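Local coordinates for 3-oxoacyl-(acyl-carrier protein) synthase II (Thermus thermophilus, PDB 1J3N), which catalyses the condensation step of fatty acid elongation, probably joining an acyl group to a two-carbon unit from malonyl-acyl carrier protein to give 3-oxoacyl-acyl carrier protein, at residues 7-12 with 17-22; 69-74 with 102-107; 80-85 with 233-238; 111-116 with 191-196; 135-140 with 154-159. All blocks are in the same frame, centred on the assembly; numbering follows the deposited sequence.

Contact 1: 7-12 with 17-22; sequences TGLGAL and VGQEAF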
# COMPACT_ATOMS: atom_id res chain seq x y z
N THR A 7 15.22 17.27 0.27
CA THR A 7 16.05 18.07 -0.63
C THR A 7 15.40 18.36 -1.98
O THR A 7 16.00 19.01 -2.83
CB THR A 7 17.38 17.36 -0.90
OG1 THR A 7 17.13 16.11 -1.56
CG2 THR A 7 18.13 17.10 0.41
N GLY A 8 14.19 17.85 -2.17
CA GLY A 8 13.50 18.08 -3.43
C GLY A 8 11.99 18.11 -3.24
O GLY A 8 11.44 17.27 -2.54
N LEU A 9 11.33 19.08 -3.87
CA LEU A 9 9.89 19.19 -3.77
C LEU A 9 9.28 19.21 -5.16
O LEU A 9 9.53 20.12 -5.95
CB LEU A 9 9.51 20.47 -3.01
CG LEU A 9 10.10 20.62 -1.60
CD1 LEU A 9 9.85 22.03 -1.09
CD2 LEU A 9 9.48 19.59 -0.65
N GLY A 10 8.51 18.17 -5.47
CA GLY A 10 7.84 18.07 -6.75
C GLY A 10 6.36 18.20 -6.47
O GLY A 10 5.74 17.26 -5.99
N ALA A 11 5.81 19.37 -6.77
CA ALA A 11 4.40 19.62 -6.52
C ALA A 11 3.57 19.84 -7.78
O ALA A 11 3.91 20.67 -8.62
CB ALA A 11 4.26 20.85 -5.61
N LEU A 12 2.50 19.07 -7.91
CA LEU A 12 1.58 19.19 -9.05
C LEU A 12 0.23 19.44 -8.38
O LEU A 12 -0.43 18.49 -7.96
CB LEU A 12 1.56 17.91 -9.87
CG LEU A 12 0.77 17.96 -11.18
CD1 LEU A 12 1.32 19.07 -12.08
CD2 LEU A 12 0.86 16.63 -11.89
N VAL A 17 1.68 24.50 -10.82
CA VAL A 17 2.51 23.39 -11.28
C VAL A 17 3.93 23.76 -10.85
O VAL A 17 4.48 24.77 -11.29
CB VAL A 17 2.47 23.23 -12.82
CG1 VAL A 17 3.45 22.15 -13.26
CG2 VAL A 17 1.07 22.87 -13.28
N GLY A 18 4.51 22.93 -9.99
CA GLY A 18 5.85 23.21 -9.52
C GLY A 18 5.80 23.72 -8.09
O GLY A 18 4.87 24.44 -7.69
N GLN A 19 6.81 23.35 -7.32
CA GLN A 19 6.95 23.72 -5.92
C GLN A 19 6.89 25.24 -5.67
O GLN A 19 6.18 25.70 -4.77
CB GLN A 19 8.26 23.11 -5.41
CG GLN A 19 8.75 23.56 -4.06
CD GLN A 19 9.51 24.86 -4.14
OE1 GLN A 19 8.96 25.92 -3.83
NE2 GLN A 19 10.77 24.80 -4.56
N GLU A 20 7.61 26.02 -6.47
CA GLU A 20 7.60 27.47 -6.28
C GLU A 20 6.23 28.08 -6.58
O GLU A 20 5.73 28.90 -5.80
CB GLU A 20 8.68 28.14 -7.13
CG GLU A 20 8.83 29.65 -6.91
CD GLU A 20 9.00 30.05 -5.45
OE1 GLU A 20 9.86 29.46 -4.76
OE2 GLU A 20 8.28 30.96 -4.98
N ALA A 21 5.62 27.69 -7.69
CA ALA A 21 4.30 28.21 -8.05
C ALA A 21 3.30 27.90 -6.94
O ALA A 21 2.44 28.73 -6.60
CB ALA A 21 3.81 27.59 -9.37
N PHE A 22 3.41 26.71 -6.37
CA PHE A 22 2.53 26.27 -5.29
C PHE A 22 2.68 27.17 -4.07
O PHE A 22 1.69 27.60 -3.48
CB PHE A 22 2.85 24.81 -4.92
CG PHE A 22 2.05 24.26 -3.76
CD1 PHE A 22 0.69 24.51 -3.64
CD2 PHE A 22 2.66 23.45 -2.81
CE1 PHE A 22 -0.06 23.97 -2.58
CE2 PHE A 22 1.93 22.90 -1.76
CZ PHE A 22 0.56 23.17 -1.65
O HOH W 1 8.25 21.29 -7.92

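Contact 2: 69-74 with 102-107; sequences DRFVQY and VGTGIG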
# COMPACT_ATOMS: atom_id res chain seq x y z
N ASP A 69 -2.20 5.81 -17.00
CA ASP A 69 -3.40 6.38 -16.41
C ASP A 69 -3.02 7.73 -15.83
O ASP A 69 -1.86 7.96 -15.49
CB ASP A 69 -3.93 5.46 -15.30
CG ASP A 69 -5.21 5.97 -14.68
OD1 ASP A 69 -5.15 6.94 -13.88
OD2 ASP A 69 -6.29 5.42 -15.00
N ARG A 70 -3.99 8.63 -15.73
CA ARG A 70 -3.73 9.96 -15.19
C ARG A 70 -3.00 9.94 -13.83
O ARG A 70 -2.15 10.79 -13.58
CB ARG A 70 -5.06 10.72 -15.06
CG ARG A 70 -4.92 12.21 -14.81
CD ARG A 70 -6.28 12.89 -14.69
NE ARG A 70 -6.95 13.07 -15.98
CZ ARG A 70 -6.72 14.07 -16.82
NH1 ARG A 70 -5.83 15.01 -16.52
NH2 ARG A 70 -7.39 14.15 -17.96
N PHE A 71 -3.30 8.98 -12.96
CA PHE A 71 -2.61 9.00 -11.66
C PHE A 71 -1.13 8.70 -11.78
O PHE A 71 -0.31 9.21 -11.00
CB PHE A 71 -3.28 8.06 -10.64
CG PHE A 71 -2.82 6.62 -10.69
CD1 PHE A 71 -3.30 5.75 -11.66
CD2 PHE A 71 -1.95 6.13 -9.72
CE1 PHE A 71 -2.92 4.41 -11.67
CE2 PHE A 71 -1.56 4.79 -9.72
CZ PHE A 71 -2.05 3.93 -10.70
N VAL A 72 -0.77 7.88 -12.76
CA VAL A 72 0.63 7.57 -12.99
C VAL A 72 1.26 8.77 -13.71
O VAL A 72 2.42 9.11 -13.49
CB VAL A 72 0.79 6.27 -13.82
CG1 VAL A 72 2.22 6.15 -14.33
CG2 VAL A 72 0.45 5.05 -12.95
N GLN A 73 0.48 9.42 -14.57
CA GLN A 73 0.98 10.59 -15.28
C GLN A 73 1.37 11.69 -14.29
O GLN A 73 2.40 12.34 -14.42
CB GLN A 73 -0.06 11.11 -16.27
CG GLN A 73 -0.12 10.31 -17.56
CD GLN A 73 -1.09 10.90 -18.57
OE1 GLN A 73 -1.14 12.12 -18.75
NE2 GLN A 73 -1.86 10.05 -19.23
N TYR A 74 0.53 11.90 -13.27
CA TYR A 74 0.82 12.91 -12.27
C TYR A 74 2.05 12.54 -11.45
O TYR A 74 2.90 13.38 -11.16
CB TYR A 74 -0.37 13.11 -11.34
CG TYR A 74 -1.59 13.73 -11.99
CD1 TYR A 74 -1.54 14.22 -13.30
CD2 TYR A 74 -2.79 13.85 -11.29
CE1 TYR A 74 -2.65 14.82 -13.89
CE2 TYR A 74 -3.91 14.45 -11.87
CZ TYR A 74 -3.83 14.93 -13.17
OH TYR A 74 -4.93 15.53 -13.75
N VAL A 102 5.62 5.92 -3.99
CA VAL A 102 4.55 6.88 -4.25
C VAL A 102 3.24 6.12 -4.13
O VAL A 102 2.98 5.19 -4.90
CB VAL A 102 4.69 7.49 -5.65
CG1 VAL A 102 3.59 8.52 -5.88
CG2 VAL A 102 6.05 8.15 -5.79
N GLY A 103 2.44 6.49 -3.14
CA GLY A 103 1.18 5.80 -2.94
C GLY A 103 0.03 6.49 -3.64
O GLY A 103 0.19 7.55 -4.25
N THR A 104 -1.15 5.88 -3.56
CA THR A 104 -2.36 6.42 -4.16
C THR A 104 -3.51 5.83 -3.36
O THR A 104 -3.35 4.80 -2.72
CB THR A 104 -2.48 6.02 -5.64
OG1 THR A 104 -3.65 6.60 -6.21
CG2 THR A 104 -2.54 4.50 -5.78
N GLY A 105 -4.67 6.47 -3.38
CA GLY A 105 -5.79 5.94 -2.63
C GLY A 105 -6.70 5.05 -3.47
O GLY A 105 -7.20 4.02 -2.99
N ILE A 106 -6.90 5.43 -4.73
CA ILE A 106 -7.78 4.72 -5.65
C ILE A 106 -7.08 4.11 -6.87
O ILE A 106 -7.51 3.07 -7.39
CB ILE A 106 -8.89 5.68 -6.15
CG1 ILE A 106 -9.78 6.09 -4.97
CG2 ILE A 106 -9.72 5.03 -7.25
CD1 ILE A 106 -10.96 6.95 -5.37
N GLY A 107 -6.02 4.75 -7.35
CA GLY A 107 -5.32 4.23 -8.51
C GLY A 107 -5.93 4.70 -9.82
O GLY A 107 -6.39 5.83 -9.92

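Contact 3: 80-85 with 233-238; sequences QLALED and AGVLVL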
# COMPACT_ATOMS: atom_id res chain seq x y z
N GLN A 80 9.62 14.06 -11.63
CA GLN A 80 10.57 14.80 -12.47
C GLN A 80 10.81 16.17 -11.83
O GLN A 80 11.95 16.61 -11.67
CB GLN A 80 10.03 14.98 -13.90
CG GLN A 80 11.06 15.59 -14.86
CD GLN A 80 10.58 15.63 -16.30
OE1 GLN A 80 9.87 14.73 -16.76
NE2 GLN A 80 10.99 16.66 -17.03
N LEU A 81 9.72 16.86 -11.48
CA LEU A 81 9.82 18.16 -10.84
C LEU A 81 10.64 18.05 -9.55
O LEU A 81 11.43 18.93 -9.22
CB LEU A 81 8.42 18.71 -10.52
CG LEU A 81 7.46 19.01 -11.68
CD1 LEU A 81 6.13 19.48 -11.13
CD2 LEU A 81 8.06 20.08 -12.58
N ALA A 82 10.44 16.95 -8.82
CA ALA A 82 11.16 16.73 -7.56
C ALA A 82 12.66 16.60 -7.79
O ALA A 82 13.47 17.26 -7.12
CB ALA A 82 10.62 15.48 -6.87
N LEU A 83 13.04 15.74 -8.73
CA LEU A 83 14.44 15.53 -9.04
C LEU A 83 15.07 16.82 -9.53
O LEU A 83 16.20 17.15 -9.16
CB LEU A 83 14.59 14.45 -10.11
CG LEU A 83 14.34 13.01 -9.66
CD1 LEU A 83 14.43 12.10 -10.88
CD2 LEU A 83 15.38 12.61 -8.61
N GLU A 84 14.33 17.57 -10.36
CA GLU A 84 14.83 18.83 -10.89
C GLU A 84 15.07 19.83 -9.76
O GLU A 84 16.10 20.51 -9.73
CB GLU A 84 13.85 19.40 -11.92
CG GLU A 84 14.17 18.98 -13.37
CD GLU A 84 13.01 19.14 -14.33
OE1 GLU A 84 12.19 20.07 -14.15
OE2 GLU A 84 12.92 18.34 -15.29
N ASP A 85 14.11 19.91 -8.85
CA ASP A 85 14.18 20.82 -7.71
C ASP A 85 15.31 20.44 -6.75
O ASP A 85 15.82 21.29 -6.02
CB ASP A 85 12.84 20.81 -6.95
CG ASP A 85 12.81 21.82 -5.80
OD1 ASP A 85 12.87 23.05 -6.07
OD2 ASP A 85 12.74 21.38 -4.63
N ALA A 233 -0.44 15.53 -7.34
CA ALA A 233 0.55 14.63 -6.79
C ALA A 233 1.64 15.40 -6.07
O ALA A 233 1.94 16.55 -6.38
CB ALA A 233 1.18 13.80 -7.90
N GLY A 234 2.24 14.73 -5.09
CA GLY A 234 3.32 15.34 -4.35
C GLY A 234 4.39 14.29 -4.20
O GLY A 234 4.13 13.21 -3.66
N VAL A 235 5.58 14.59 -4.72
CA VAL A 235 6.71 13.68 -4.63
C VAL A 235 7.88 14.45 -4.04
O VAL A 235 8.28 15.51 -4.56
CB VAL A 235 7.11 13.10 -6.02
CG1 VAL A 235 8.36 12.24 -5.89
CG2 VAL A 235 5.97 12.27 -6.58
N LEU A 236 8.40 13.96 -2.93
CA LEU A 236 9.51 14.63 -2.28
C LEU A 236 10.75 13.76 -2.36
O LEU A 236 10.66 12.54 -2.41
CB LEU A 236 9.19 14.92 -0.81
CG LEU A 236 8.00 15.85 -0.50
CD1 LEU A 236 6.66 15.14 -0.77
CD2 LEU A 236 8.06 16.27 0.96
N VAL A 237 11.91 14.40 -2.41
CA VAL A 237 13.17 13.68 -2.44
C VAL A 237 13.64 13.57 -0.98
O VAL A 237 13.95 14.57 -0.36
CB VAL A 237 14.26 14.45 -3.24
CG1 VAL A 237 15.60 13.72 -3.14
CG2 VAL A 237 13.84 14.56 -4.71
N LEU A 238 13.65 12.36 -0.43
CA LEU A 238 14.12 12.17 0.95
C LEU A 238 15.54 11.68 0.78
O LEU A 238 15.83 10.90 -0.13
CB LEU A 238 13.27 11.14 1.70
CG LEU A 238 11.80 11.48 1.91
CD1 LEU A 238 11.25 10.56 3.01
CD2 LEU A 238 11.62 12.94 2.31

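Contact 4: 111-116 with 191-196; sequences TWEAQS and AITPMA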
# COMPACT_ATOMS: atom_id res chain seq x y z
N THR A 111 -9.23 4.59 -15.90
CA THR A 111 -9.05 3.30 -16.56
C THR A 111 -10.14 2.34 -16.13
O THR A 111 -10.66 1.56 -16.94
CB THR A 111 -7.66 2.70 -16.23
OG1 THR A 111 -6.64 3.53 -16.80
CG2 THR A 111 -7.53 1.29 -16.80
N TRP A 112 -10.51 2.39 -14.86
CA TRP A 112 -11.56 1.52 -14.34
C TRP A 112 -12.88 1.77 -15.07
O TRP A 112 -13.59 0.84 -15.42
CB TRP A 112 -11.75 1.74 -12.84
CG TRP A 112 -10.96 0.79 -11.97
CD1 TRP A 112 -9.90 1.10 -11.16
CD2 TRP A 112 -11.22 -0.60 -11.76
NE1 TRP A 112 -9.49 -0.01 -10.46
CE2 TRP A 112 -10.28 -1.07 -10.81
CE3 TRP A 112 -12.16 -1.50 -12.29
CZ2 TRP A 112 -10.26 -2.41 -10.37
CZ3 TRP A 112 -12.14 -2.83 -11.85
CH2 TRP A 112 -11.19 -3.27 -10.90
N GLU A 113 -13.20 3.04 -15.31
CA GLU A 113 -14.44 3.38 -16.00
C GLU A 113 -14.39 2.99 -17.47
O GLU A 113 -15.36 2.46 -18.01
CB GLU A 113 -14.73 4.88 -15.89
CG GLU A 113 -14.98 5.36 -14.47
CD GLU A 113 -15.51 6.78 -14.41
OE1 GLU A 113 -15.68 7.31 -13.29
OE2 GLU A 113 -15.75 7.37 -15.49
N ALA A 114 -13.26 3.26 -18.12
CA ALA A 114 -13.10 2.94 -19.53
C ALA A 114 -13.16 1.44 -19.81
O ALA A 114 -13.91 1.00 -20.67
CB ALA A 114 -11.77 3.51 -20.04
N GLN A 115 -12.39 0.66 -19.06
CA GLN A 115 -12.37 -0.78 -19.25
C GLN A 115 -13.62 -1.50 -18.75
O GLN A 115 -14.07 -2.48 -19.36
CB GLN A 115 -11.11 -1.38 -18.62
CG GLN A 115 -9.83 -0.94 -19.32
CD GLN A 115 -9.85 -1.26 -20.81
OE1 GLN A 115 -10.12 -2.39 -21.21
NE2 GLN A 115 -9.54 -0.25 -21.64
N SER A 116 -14.20 -1.04 -17.65
CA SER A 116 -15.41 -1.68 -17.16
C SER A 116 -16.49 -1.49 -18.22
O SER A 116 -17.39 -2.31 -18.37
CB SER A 116 -15.86 -1.05 -15.83
OG SER A 116 -16.39 0.24 -16.03
N ALA A 191 -8.83 11.08 -9.31
CA ALA A 191 -10.19 10.57 -9.20
C ALA A 191 -11.32 11.55 -9.54
O ALA A 191 -12.46 11.37 -9.10
CB ALA A 191 -10.40 10.00 -7.81
N ILE A 192 -11.01 12.60 -10.30
CA ILE A 192 -12.05 13.53 -10.69
C ILE A 192 -12.73 12.88 -11.89
O ILE A 192 -12.41 13.17 -13.05
CB ILE A 192 -11.48 14.91 -11.07
CG1 ILE A 192 -10.84 15.55 -9.83
CG2 ILE A 192 -12.59 15.82 -11.61
CD1 ILE A 192 -10.33 16.99 -10.03
N THR A 193 -13.64 11.95 -11.59
CA THR A 193 -14.38 11.22 -12.60
C THR A 193 -15.84 11.11 -12.19
O THR A 193 -16.20 11.32 -11.02
CB THR A 193 -13.77 9.80 -12.83
OG1 THR A 193 -14.07 8.96 -11.71
CG2 THR A 193 -12.27 9.89 -13.01
N PRO A 194 -16.72 10.81 -13.15
CA PRO A 194 -18.16 10.69 -12.86
C PRO A 194 -18.46 9.72 -11.72
O PRO A 194 -19.23 10.03 -10.80
CB PRO A 194 -18.75 10.20 -14.19
CG PRO A 194 -17.79 10.75 -15.21
CD PRO A 194 -16.44 10.58 -14.58
N MET A 195 -17.86 8.54 -11.80
CA MET A 195 -18.08 7.50 -10.80
C MET A 195 -17.54 7.77 -9.41
O MET A 195 -18.14 7.35 -8.43
CB MET A 195 -17.54 6.16 -11.31
CG MET A 195 -17.67 5.01 -10.32
SD MET A 195 -17.34 3.43 -11.11
CE MET A 195 -18.34 2.36 -10.11
N ALA A 196 -16.41 8.45 -9.31
CA ALA A 196 -15.81 8.74 -8.01
C ALA A 196 -16.50 9.90 -7.31
O ALA A 196 -16.80 9.82 -6.11
CB ALA A 196 -14.33 9.05 -8.18

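Contact 5: 135-140 with 154-159; sequences MIANMA and SSTVVT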
# COMPACT_ATOMS: atom_id res chain seq x y z
N MET A 135 -4.14 0.31 -14.22
CA MET A 135 -4.97 0.62 -13.06
C MET A 135 -4.44 0.33 -11.65
O MET A 135 -4.80 1.04 -10.71
CB MET A 135 -6.35 -0.02 -13.23
CG MET A 135 -6.44 -1.50 -12.89
SD MET A 135 -6.68 -1.79 -11.12
CE MET A 135 -6.82 -3.61 -11.10
N ILE A 136 -3.60 -0.69 -11.48
CA ILE A 136 -3.12 -1.03 -10.14
C ILE A 136 -2.23 0.02 -9.47
O ILE A 136 -1.39 0.65 -10.11
CB ILE A 136 -2.44 -2.43 -10.11
CG1 ILE A 136 -1.25 -2.48 -11.05
CG2 ILE A 136 -3.46 -3.49 -10.52
CD1 ILE A 136 -0.53 -3.83 -11.02
N ALA A 137 -2.43 0.19 -8.17
CA ALA A 137 -1.73 1.18 -7.35
C ALA A 137 -0.22 1.24 -7.40
O ALA A 137 0.35 2.33 -7.35
CB ALA A 137 -2.19 1.05 -5.88
N ASN A 138 0.43 0.09 -7.48
CA ASN A 138 1.89 0.04 -7.49
C ASN A 138 2.54 0.52 -8.77
O ASN A 138 3.77 0.53 -8.88
CB ASN A 138 2.34 -1.39 -7.20
CG ASN A 138 1.84 -2.38 -8.25
OD1 ASN A 138 2.60 -2.86 -9.09
ND2 ASN A 138 0.55 -2.67 -8.21
N MET A 139 1.74 0.93 -9.76
CA MET A 139 2.33 1.37 -11.02
C MET A 139 2.93 2.78 -11.02
O MET A 139 3.66 3.13 -11.94
CB MET A 139 1.32 1.23 -12.15
CG MET A 139 0.97 -0.22 -12.46
SD MET A 139 2.42 -1.27 -12.61
CE MET A 139 3.02 -0.81 -14.21
N ALA A 140 2.63 3.58 -10.00
CA ALA A 140 3.22 4.90 -9.92
C ALA A 140 4.68 4.70 -9.49
O ALA A 140 5.60 5.25 -10.10
CB ALA A 140 2.48 5.75 -8.90
N SER A 154 11.07 -0.71 -4.08
CA SER A 154 9.98 -0.02 -4.77
C SER A 154 8.66 -0.50 -4.17
O SER A 154 8.16 -1.56 -4.54
CB SER A 154 10.03 -0.35 -6.27
OG SER A 154 9.13 0.46 -7.01
N SER A 155 8.10 0.29 -3.26
CA SER A 155 6.85 -0.11 -2.62
C SER A 155 5.71 0.89 -2.79
O SER A 155 5.90 2.01 -3.29
CB SER A 155 7.08 -0.38 -1.13
OG SER A 155 6.01 -1.15 -0.59
N THR A 156 4.52 0.48 -2.36
CA THR A 156 3.33 1.29 -2.49
C THR A 156 2.37 1.09 -1.32
O THR A 156 2.02 -0.04 -0.99
CB THR A 156 2.56 0.93 -3.79
OG1 THR A 156 3.38 1.19 -4.93
CG2 THR A 156 1.27 1.73 -3.88
N VAL A 157 1.94 2.18 -0.70
CA VAL A 157 0.98 2.11 0.39
C VAL A 157 -0.32 2.76 -0.08
O VAL A 157 -0.31 3.73 -0.85
CB VAL A 157 1.49 2.86 1.66
CG1 VAL A 157 2.74 2.19 2.20
CG2 VAL A 157 1.77 4.32 1.32
N VAL A 158 -1.44 2.19 0.36
CA VAL A 158 -2.76 2.67 0.02
C VAL A 158 -3.55 2.74 1.33
O VAL A 158 -4.02 1.72 1.83
CB VAL A 158 -3.48 1.70 -0.96
CG1 VAL A 158 -4.90 2.19 -1.25
CG2 VAL A 158 -2.68 1.59 -2.26
N THR A 159 -3.64 3.94 1.89
CA THR A 159 -4.37 4.15 3.13
C THR A 159 -5.25 5.39 3.03
O THR A 159 -5.29 6.24 3.92
CB THR A 159 -3.40 4.26 4.33
OG1 THR A 159 -2.34 5.18 4.02
CG2 THR A 159 -2.80 2.89 4.65
O HOH W 2 2.62 3.23 -6.58

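Contact 1: 7-12 with 17-22
Leu9 and Gln19 make the closest side-chain approach between 7-12 and 17-22: Gln19 CG rests 3.4 Å from Leu9 CB and 3.5 Å from Leu9 CD1, the two chains passing at a slant. Gln19 reaches this position because its CG stands anti to the backbone N (chi1 169°) and the chain then bends at chi2. That bend also carries its amide to Asp85, whose OD1 accepts from NE2. Beside this pair a water bridges the strand backbone and the helix start, donating to Leu9 O at 2.6 Å and accepting from Gln19 N at 2.6 Å, with a weak third bond from Ala11 N. Further along, Ala11 CB fills the space between Gln19 CA and the ring of Phe22, with CD2 of Phe22 4.1 Å from Ala11 CB. On this inner side helix 343-357 packs against Leu9, Ala11 and Phe22.

The connection is a strand-turn-helix unit. Strand 4-13 folds back on the short strand 16-17, Leu12 and Val17 forming an antiparallel non-hydrogen-bonded pair, and Gly18 caps the N terminus of helix 19-28. Gly18 N donates to Ala11 O over 2.7 Å, tying the cap to the strand, while Gly18 O accepts from Phe22 N in the first helical turn. At the backbone angles of Gly18 (phi 106°, psi 145°) a CB would collide with Val17 O.

The solvent side, at Val17 and Gly18, is looser. Both residues are partly exposed, and Leu12 CD1 meets Val17 CG1 at 3.9 Å, the two side chains pointing the same way.

Contact 2: 69-74 with 102-107
Phe71, in the first turn of helix 70-86, and Gly107, in the loop after strand 98-103, bring their backbones nearest, 6.3 Å from CA to CA, with no hydrogen bond between the two segments. What joins them is the Phe71 ring. Gly107 CA stands 3.8 Å from the ring centroid and only 3° off the ring normal, a CH-pi contact close to ideal, and Gly107 C comes within 3.4 Å of Phe71 CD1 over the same face. The opposite face is taken by Val72 CG2, offset toward the rim, so the ring is clamped between its own helical neighbour and the loop. Phe71 holds CG between the backbone N and the carbonyl carbon (chi1 86°), which swings the ring out from the helix start toward the loop.

A cap on one side and an ST motif on the other hold the two backbones locally. Asp69 is the N-cap of helix 70-86: its OD1 accepts from Phe71 N at 2.9 Å through the anti lone pair, and its OD2 bonds to Thr111 OG1. In the loop Thr104 OG1 accepts from Gly107 N at 3.2 Å, the ST motif, which curls the chain and presents Gly107 to the ring. Replacing Phe71 by an alanine would probably open a gap under Gly107 and leave its CA without the ring face it now packs on.

The Thr104 and Phe71 side chains cross at about a right angle, Thr104 OG1 3.9 Å from Phe71 CD2 and Thr104 CG2 4.1 Å from Phe71 CE2. The Thr104 hydroxyl is also hydrogen-bonded to Thr188 O on the adjoining strand 182-189. From the same loop, Ile106 packs on Met135 of the second subunit.

Contact 3: 80-85 with 233-238
Ala82 is the helix residue that meets the strand most closely: its CB sits 3.3 Å from Val235 O, 4.1 Å from Val235 CG1 and 4.0 Å from Val237 CG2. One methyl thus fits between two valines placed two residues apart on the same face of strand 232-240, while Leu236 between them points away from the helix. Val237 also reaches past this methyl to the helix backbone: CG2, the branch anti to its carbonyl carbon, is thereby brought 3.6 Å from Ala82 O. The contact is entirely apolar in its side chains and has no hydrogen bond across it.

The small size of Ala82 is consistent with the close approach of the two elements, the Ala82 and Leu236 CA atoms being 5.9 Å apart. The segment axes approach to 7.5 Å and run in broadly the same direction, inclined at 35°.

In the next shell, Asp85 ties the helix in place at the end of the segment: its OD2 accepts from Leu9 N and is bonded to Tyr252 OH, and its OD1 accepts from Gln19 NE2, linking the helix to strand 4-13. Away from the strand, an i to i+4 bond within the helix runs from Gln80 NE2 to Glu84 OE2, at 3.1 Å and with the acceptor nearly in the Gln80 amide plane.

Strand 232-240 lies between strands 4-13 and 182-189, antiparallel to both, in the mixed sheet of this thiolase-clan fold. Helix 70-86 covers one face of that sheet: Ala78 continues its contact with Ala233 and Val235 in one direction, Ala86 touches Val237 in the other, and Leu83 packs on Leu184 of strand 182-189.

Contact 4: 111-116 with 191-196
Glu113 of helix 109-122 reaches the N-terminal turn of helix 194-202, whose N-cap residue is Thr193, and its carboxylate accepts from the hydroxyl of Thr193 and the backbone of Met195. The side chain leaves its helix with CG anti to the carbonyl carbon (chi1 -64°) and is extended from there on, so the carboxylate is held out at full length from helix 109-122.

One oxygen does the gripping. OE1 of Glu113 takes two hydrogen bonds, from Met195 N at 2.9 Å and from Thr193 OG1 at 2.8 Å, and the two donors arrive from opposite faces of the carboxylate plane. Met195 N comes on the syn side, 35° out of that plane, whereas the Thr193 hydroxyl lies 47° out of it. This hold from both faces probably restricts the twist of the carboxylate. The side chains of Thr193 and Met195 run antiparallel to Glu113 alongside it, and the bond to Met195 N brings with it a tight contact, Glu113 OE1 lying 2.9 Å from Met195 CB.

Thr193 OG1 has a second role, accepting a weak capping bond from Ala196 N at 3.4 Å. The carboxylate is buried, yet two donors and the amino end of a helix, whose dipole points its positive end there, would probably stabilise it as an anion.

The pairing lies at the dimer interface: Trp112 stacks on Trp112 of the second subunit, while Pro194 packs on Phe119 and Met195 on Ile127, both also of that subunit. The other oxygen of Glu113 turns to the proline ring, OE2 standing 3.4 Å from Pro194 CD.

Contact 5: 135-140 with 154-159
Thr156 and Val158 of the extended segment 154-159 lie against Ala137 and Asn138, the middle residues of a type I beta turn from Ile136 to Met139 that leads into helix 139-148. The segment pairs with the second subunit through backbone hydrogen bonds of Thr156 and Val158, as in dimers of the thiolase fold. At its start Ser154 O accepts from His399 ND1 of the second subunit, and Ser155 O bonds to Ser141 OG.

Thr156 follows, pointing to the turn with CG2 anti to its own N and OG1 anti to the carbonyl carbon (chi1 -61°). The two branches divide the turn between them: OG1 comes 3.2 Å from Asn138 CA, while CG2 lies 3.6 Å from Ala137 O. A water joins Ala137 to Thr156, donating to Ala137 O at 2.6 Å and accepting from Thr156 OG1 at 2.7 Å. With a valine in its place, this water would probably lose a donor, and its link between turn and segment with it.

Val157 turns away, and Val158 comes back to the same side. It also packs on Val158 of the second subunit. Within the chain, the branch anti to its carbonyl carbon meets the turn, Val158 CG2 lying 3.7 Å from Ala137 CB.

From the N terminus, contact 1 closes first, a short hairpin-like connection between strand 4-13 and helix 19-28, in series with all the others. Contact 2 then joins the start of helix 70-86 to the loop after strand 98-103. Contact 3 opens further along that helix, before contact 2 has closed, so the two cross; it ends only at strand 232-240. Within its long loop falls contact 4, between helices 109-122 and 194-202, and within that falls contact 5. Contacts 1 and 3 lie on neighbouring strands of the sheet, their centres about 7 Å apart; contact 2 reaches the same sheet and, with contacts 4 and 5, touches the second subunit.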